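PDB 1T3Q: quinoline 2-oxidoreductase large subunit from Pseudomonas putida, which probably hydroxylates quinoline at carbon 2, using a molybdenum centre held by a molybdopterin cytosine dinucleotide cofactor. Local coordinates for residues A342-V353 against D410-H421. Residues are numbered along the deposited sequence; the frame is centred on the assembly and turned at random.
Sequences AVILGVYKVPAV and DFPFTNRLGQTH
Leu-417, at the tip of a beta hairpin whose strands 413-414 and 420-421 are joined through a type I turn from Asn-415 to Gly-418, is the bump that fills a hollow in the looped chain 342-353 of the molybdenum-cofactor-binding part of the enzyme. Its forked end suits a hollow with several walls: CD1 presses tightly on Ile-344 CG2 (3.5 Å), CD2 faces Val-353 CG1, and CG rests on Leu-345 CD1. That same Leu-345 methyl reaches on to the amide carbon of Asn-415. Next to it, the aliphatic part of Arg-416 slides past Val-353, with CG 3.7 Å from Val-353 CG2, while its chain, bent at chi2 (69°), carries the guanidinium to a salt bridge with Asp-174. Water bridges the polar surfaces: one molecule donates to both Gly-346 O and Tyr-348 O and accepts from Asn-415 ND2. At the hairpin's other end, the long aliphatic chain of Lys-349 suits both its jobs: CD lies over one face of the Phe-413 ring, 4.1 Å from its centroid, and NZ forms a salt bridge with Asp-410. A serine in its place would probably uncover that ring face and deprive the Asp-410 carboxylate of its cationic mate. His-421 uses both ring nitrogens: ND1 donates to Phe-413 O, while NE2 meets Gly-346 O in the ring plane, in a weak but nearly straight bond of 3.3 Å.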
loop_
_atom_site.group_PDB
_atom_site.type_symbol
_atom_site.label_atom_id
_atom_site.label_comp_id
_atom_site.label_asym_id
_atom_site.label_seq_id
_atom_site.Cartn_x
_atom_site.Cartn_y
_atom_site.Cartn_z
ATOM N N ALA B 342 -26.301 -23.940 -26.822
ATOM C CA ALA B 342 -26.158 -25.102 -25.956
ATOM C C ALA B 342 -27.341 -25.228 -24.996
ATOM O O ALA B 342 -27.728 -26.334 -24.624
ATOM C CB ALA B 342 -24.855 -25.019 -25.168
ATOM N N VAL B 343 -27.917 -24.097 -24.595
ATOM C CA VAL B 343 -29.047 -24.118 -23.663
ATOM C C VAL B 343 -30.335 -23.599 -24.296
ATOM O O VAL B 343 -31.246 -23.156 -23.593
ATOM C CB VAL B 343 -28.748 -23.257 -22.408
ATOM C CG1 VAL B 343 -27.510 -23.786 -21.681
ATOM C CG2 VAL B 343 -28.545 -21.808 -22.809
ATOM N N ILE B 344 -30.417 -23.670 -25.620
ATOM C CA ILE B 344 -31.580 -23.174 -26.355
ATOM C C ILE B 344 -32.926 -23.825 -25.991
ATOM O O ILE B 344 -33.979 -23.211 -26.176
ATOM C CB ILE B 344 -31.347 -23.302 -27.889
ATOM C CG1 ILE B 344 -32.289 -22.365 -28.644
ATOM C CG2 ILE B 344 -31.575 -24.736 -28.347
ATOM C CD1 ILE B 344 -31.920 -20.895 -28.504
ATOM N N LEU B 345 -32.905 -25.051 -25.474
ATOM C CA LEU B 345 -34.148 -25.728 -25.109
ATOM C C LEU B 345 -34.622 -25.293 -23.734
ATOM O O LEU B 345 -35.764 -25.544 -23.343
ATOM C CB LEU B 345 -33.965 -27.247 -25.118
ATOM C CG LEU B 345 -33.569 -27.832 -26.474
ATOM C CD1 LEU B 345 -33.471 -29.348 -26.371
ATOM C CD2 LEU B 345 -34.600 -27.428 -27.512
ATOM N N GLY B 346 -33.726 -24.644 -23.003
ATOM C CA GLY B 346 -34.059 -24.179 -21.676
ATOM C C GLY B 346 -34.695 -25.225 -20.779
ATOM O O GLY B 346 -34.143 -26.296 -20.532
ATOM N N VAL B 347 -35.894 -24.904 -20.321
ATOM C CA VAL B 347 -36.648 -25.728 -19.390
ATOM C C VAL B 347 -37.631 -26.719 -20.033
ATOM O O VAL B 347 -38.322 -27.468 -19.333
ATOM C CB VAL B 347 -37.400 -24.752 -18.445
ATOM C CG1 VAL B 347 -38.891 -24.870 -18.600
ATOM C CG2 VAL B 347 -36.939 -24.940 -17.043
ATOM N N TYR B 348 -37.656 -26.756 -21.362
ATOM C CA TYR B 348 -38.621 -27.574 -22.081
ATOM C C TYR B 348 -38.161 -28.877 -22.712
ATOM O O TYR B 348 -36.980 -29.079 -22.980
ATOM C CB TYR B 348 -39.263 -26.707 -23.164
ATOM C CG TYR B 348 -39.676 -25.339 -22.663
ATOM C CD1 TYR B 348 -40.886 -25.152 -21.997
ATOM C CD2 TYR B 348 -38.839 -24.235 -22.833
ATOM C CE1 TYR B 348 -41.256 -23.893 -21.514
ATOM C CE2 TYR B 348 -39.195 -22.977 -22.354
ATOM C CZ TYR B 348 -40.402 -22.813 -21.698
ATOM O OH TYR B 348 -40.752 -21.567 -21.226
ATOM N N LYS B 349 -39.131 -29.751 -22.953
ATOM C CA LYS B 349 -38.885 -31.035 -23.585
ATOM C C LYS B 349 -39.229 -30.891 -25.068
ATOM O O LYS B 349 -40.390 -30.725 -25.437
ATOM C CB LYS B 349 -39.746 -32.121 -22.924
ATOM C CG LYS B 349 -39.369 -32.383 -21.466
ATOM C CD LYS B 349 -40.131 -33.555 -20.851
ATOM C CE LYS B 349 -41.593 -33.231 -20.607
ATOM N NZ LYS B 349 -42.299 -34.362 -19.930
ATOM N N VAL B 350 -38.201 -30.925 -25.910
ATOM C CA VAL B 350 -38.361 -30.802 -27.358
ATOM C C VAL B 350 -37.581 -31.969 -27.956
ATOM O O VAL B 350 -36.353 -31.964 -27.960
ATOM C CB VAL B 350 -37.768 -29.466 -27.876
ATOM C CG1 VAL B 350 -38.088 -29.295 -29.353
ATOM C CG2 VAL B 350 -38.330 -28.297 -27.068
ATOM N N PRO B 351 -38.291 -32.981 -28.479
ATOM C CA PRO B 351 -37.685 -34.178 -29.073
ATOM C C PRO B 351 -36.805 -34.024 -30.314
ATOM O O PRO B 351 -35.839 -34.771 -30.479
ATOM C CB PRO B 351 -38.891 -35.075 -29.324
ATOM C CG PRO B 351 -39.952 -34.091 -29.677
ATOM C CD PRO B 351 -39.756 -33.003 -28.643
ATOM N N ALA B 352 -37.126 -33.076 -31.188
ATOM C CA ALA B 352 -36.331 -32.883 -32.401
ATOM C C ALA B 352 -35.739 -31.480 -32.457
ATOM O O ALA B 352 -36.463 -30.487 -32.369
ATOM C CB ALA B 352 -37.186 -33.137 -33.636
ATOM N N VAL B 353 -34.423 -31.405 -32.622
ATOM C CA VAL B 353 -33.736 -30.121 -32.668
ATOM C C VAL B 353 -32.689 -30.024 -33.771
ATOM O O VAL B 353 -31.978 -30.986 -34.068
ATOM C CB VAL B 353 -33.030 -29.828 -31.324
ATOM C CG1 VAL B 353 -32.356 -28.452 -31.367
ATOM C CG2 VAL B 353 -34.031 -29.904 -30.184
ATOM N N ASP B 410 -40.318 -36.082 -13.882
ATOM C CA ASP B 410 -39.312 -36.323 -14.920
ATOM C C ASP B 410 -37.854 -36.381 -14.465
ATOM O O ASP B 410 -37.039 -37.068 -15.088
ATOM C CB ASP B 410 -39.440 -35.268 -16.023
ATOM C CG ASP B 410 -40.722 -35.403 -16.811
ATOM O OD1 ASP B 410 -41.073 -34.450 -17.534
ATOM O OD2 ASP B 410 -41.375 -36.469 -16.715
ATOM N N PHE B 411 -37.518 -35.662 -13.397
ATOM C CA PHE B 411 -36.146 -35.642 -12.901
ATOM C C PHE B 411 -35.687 -37.017 -12.427
ATOM O O PHE B 411 -36.390 -37.683 -11.667
ATOM C CB PHE B 411 -36.002 -34.656 -11.738
ATOM C CG PHE B 411 -36.331 -33.233 -12.093
ATOM C CD1 PHE B 411 -37.652 -32.813 -12.206
ATOM C CD2 PHE B 411 -35.315 -32.306 -12.294
ATOM C CE1 PHE B 411 -37.958 -31.486 -12.509
ATOM C CE2 PHE B 411 -35.607 -30.977 -12.598
ATOM C CZ PHE B 411 -36.931 -30.566 -12.704
ATOM N N PRO B 412 -34.486 -37.453 -12.851
ATOM C CA PRO B 412 -33.554 -36.738 -13.732
ATOM C C PRO B 412 -33.954 -36.896 -15.190
ATOM O O PRO B 412 -34.387 -37.973 -15.607
ATOM C CB PRO B 412 -32.217 -37.404 -13.424
ATOM C CG PRO B 412 -32.627 -38.835 -13.186
ATOM C CD PRO B 412 -33.862 -38.678 -12.313
ATOM N N PHE B 413 -33.807 -35.828 -15.962
ATOM C CA PHE B 413 -34.176 -35.850 -17.373
ATOM C C PHE B 413 -33.105 -35.215 -18.259
ATOM O O PHE B 413 -32.672 -34.091 -18.008
ATOM C CB PHE B 413 -35.496 -35.101 -17.563
ATOM C CG PHE B 413 -35.976 -35.074 -18.979
ATOM C CD1 PHE B 413 -36.646 -36.168 -19.521
ATOM C CD2 PHE B 413 -35.724 -33.970 -19.790
ATOM C CE1 PHE B 413 -37.054 -36.163 -20.855
ATOM C CE2 PHE B 413 -36.125 -33.955 -21.121
ATOM C CZ PHE B 413 -36.792 -35.055 -21.655
ATOM N N THR B 414 -32.685 -35.931 -19.299
ATOM C CA THR B 414 -31.680 -35.402 -20.222
ATOM C C THR B 414 -32.355 -34.999 -21.530
ATOM O O THR B 414 -32.935 -35.841 -22.219
ATOM C CB THR B 414 -30.578 -36.443 -20.527
ATOM O OG1 THR B 414 -29.916 -36.813 -19.312
ATOM C CG2 THR B 414 -29.549 -35.862 -21.482
ATOM N N ASN B 415 -32.284 -33.717 -21.882
ATOM C CA ASN B 415 -32.924 -33.263 -23.107
ATOM C C ASN B 415 -32.121 -33.585 -24.358
ATOM O O ASN B 415 -31.019 -34.126 -24.285
ATOM C CB ASN B 415 -33.242 -31.756 -23.045
ATOM C CG ASN B 415 -32.002 -30.880 -23.049
ATOM O OD1 ASN B 415 -30.935 -31.275 -23.529
ATOM N ND2 ASN B 415 -32.148 -29.661 -22.533
ATOM N N ARG B 416 -32.694 -33.254 -25.507
ATOM C CA ARG B 416 -32.066 -33.519 -26.797
ATOM C C ARG B 416 -30.649 -32.973 -26.951
ATOM O O ARG B 416 -29.842 -33.549 -27.682
ATOM C CB ARG B 416 -32.948 -32.969 -27.923
ATOM C CG ARG B 416 -32.352 -33.116 -29.317
ATOM C CD ARG B 416 -32.302 -34.573 -29.775
ATOM N NE ARG B 416 -31.685 -34.691 -31.092
ATOM C CZ ARG B 416 -30.377 -34.602 -31.320
ATOM N NH1 ARG B 416 -29.911 -34.714 -32.557
ATOM N NH2 ARG B 416 -29.531 -34.423 -30.313
ATOM N N LEU B 417 -30.341 -31.872 -26.272
ATOM C CA LEU B 417 -29.016 -31.277 -26.386
ATOM C C LEU B 417 -28.043 -31.707 -25.290
ATOM O O LEU B 417 -26.999 -31.086 -25.091
ATOM C CB LEU B 417 -29.126 -29.748 -26.433
ATOM C CG LEU B 417 -29.887 -29.204 -27.651
ATOM C CD1 LEU B 417 -29.881 -27.690 -27.624
ATOM C CD2 LEU B 417 -29.239 -29.703 -28.934
ATOM N N GLY B 418 -28.398 -32.772 -24.579
ATOM C CA GLY B 418 -27.522 -33.295 -23.548
ATOM C C GLY B 418 -27.482 -32.618 -22.192
ATOM O O GLY B 418 -26.538 -32.839 -21.436
ATOM N N GLN B 419 -28.468 -31.788 -21.870
ATOM C CA GLN B 419 -28.467 -31.157 -20.555
ATOM C C GLN B 419 -29.355 -31.996 -19.649
ATOM O O GLN B 419 -30.515 -32.254 -19.969
ATOM C CB GLN B 419 -28.999 -29.718 -20.604
ATOM C CG GLN B 419 -28.837 -28.995 -19.258
ATOM C CD GLN B 419 -29.431 -27.592 -19.236
ATOM O OE1 GLN B 419 -30.647 -27.414 -19.323
ATOM N NE2 GLN B 419 -28.570 -26.587 -19.115
ATOM N N THR B 420 -28.806 -32.429 -18.523
ATOM C CA THR B 420 -29.568 -33.241 -17.588
ATOM C C THR B 420 -30.126 -32.393 -16.450
ATOM O O THR B 420 -29.379 -31.723 -15.739
ATOM C CB THR B 420 -28.697 -34.370 -16.990
ATOM O OG1 THR B 420 -28.188 -35.191 -18.050
ATOM C CG2 THR B 420 -29.522 -35.238 -16.040
ATOM N N HIS B 421 -31.445 -32.419 -16.295
ATOM C CA HIS B 421 -32.109 -31.676 -15.231
ATOM C C HIS B 421 -32.219 -32.624 -14.036
ATOM O O HIS B 421 -32.744 -33.734 -14.170
ATOM C CB HIS B 421 -33.507 -31.233 -15.677
ATOM C CG HIS B 421 -33.524 -30.455 -16.957
ATOM N ND1 HIS B 421 -33.388 -31.049 -18.193
ATOM C CD2 HIS B 421 -33.677 -29.131 -17.193
ATOM C CE1 HIS B 421 -33.462 -30.125 -19.136
ATOM N NE2 HIS B 421 -33.637 -28.952 -18.555
HETATM O O HOH W 1 -26.150 -28.537 -25.112
HETATM O O HOH W 2 -34.657 -28.848 -21.576
HETATM O O HOH W 3 -31.624 -26.598 -21.641
HETATM O O HOH W 4 -35.366 -32.189 -25.547
#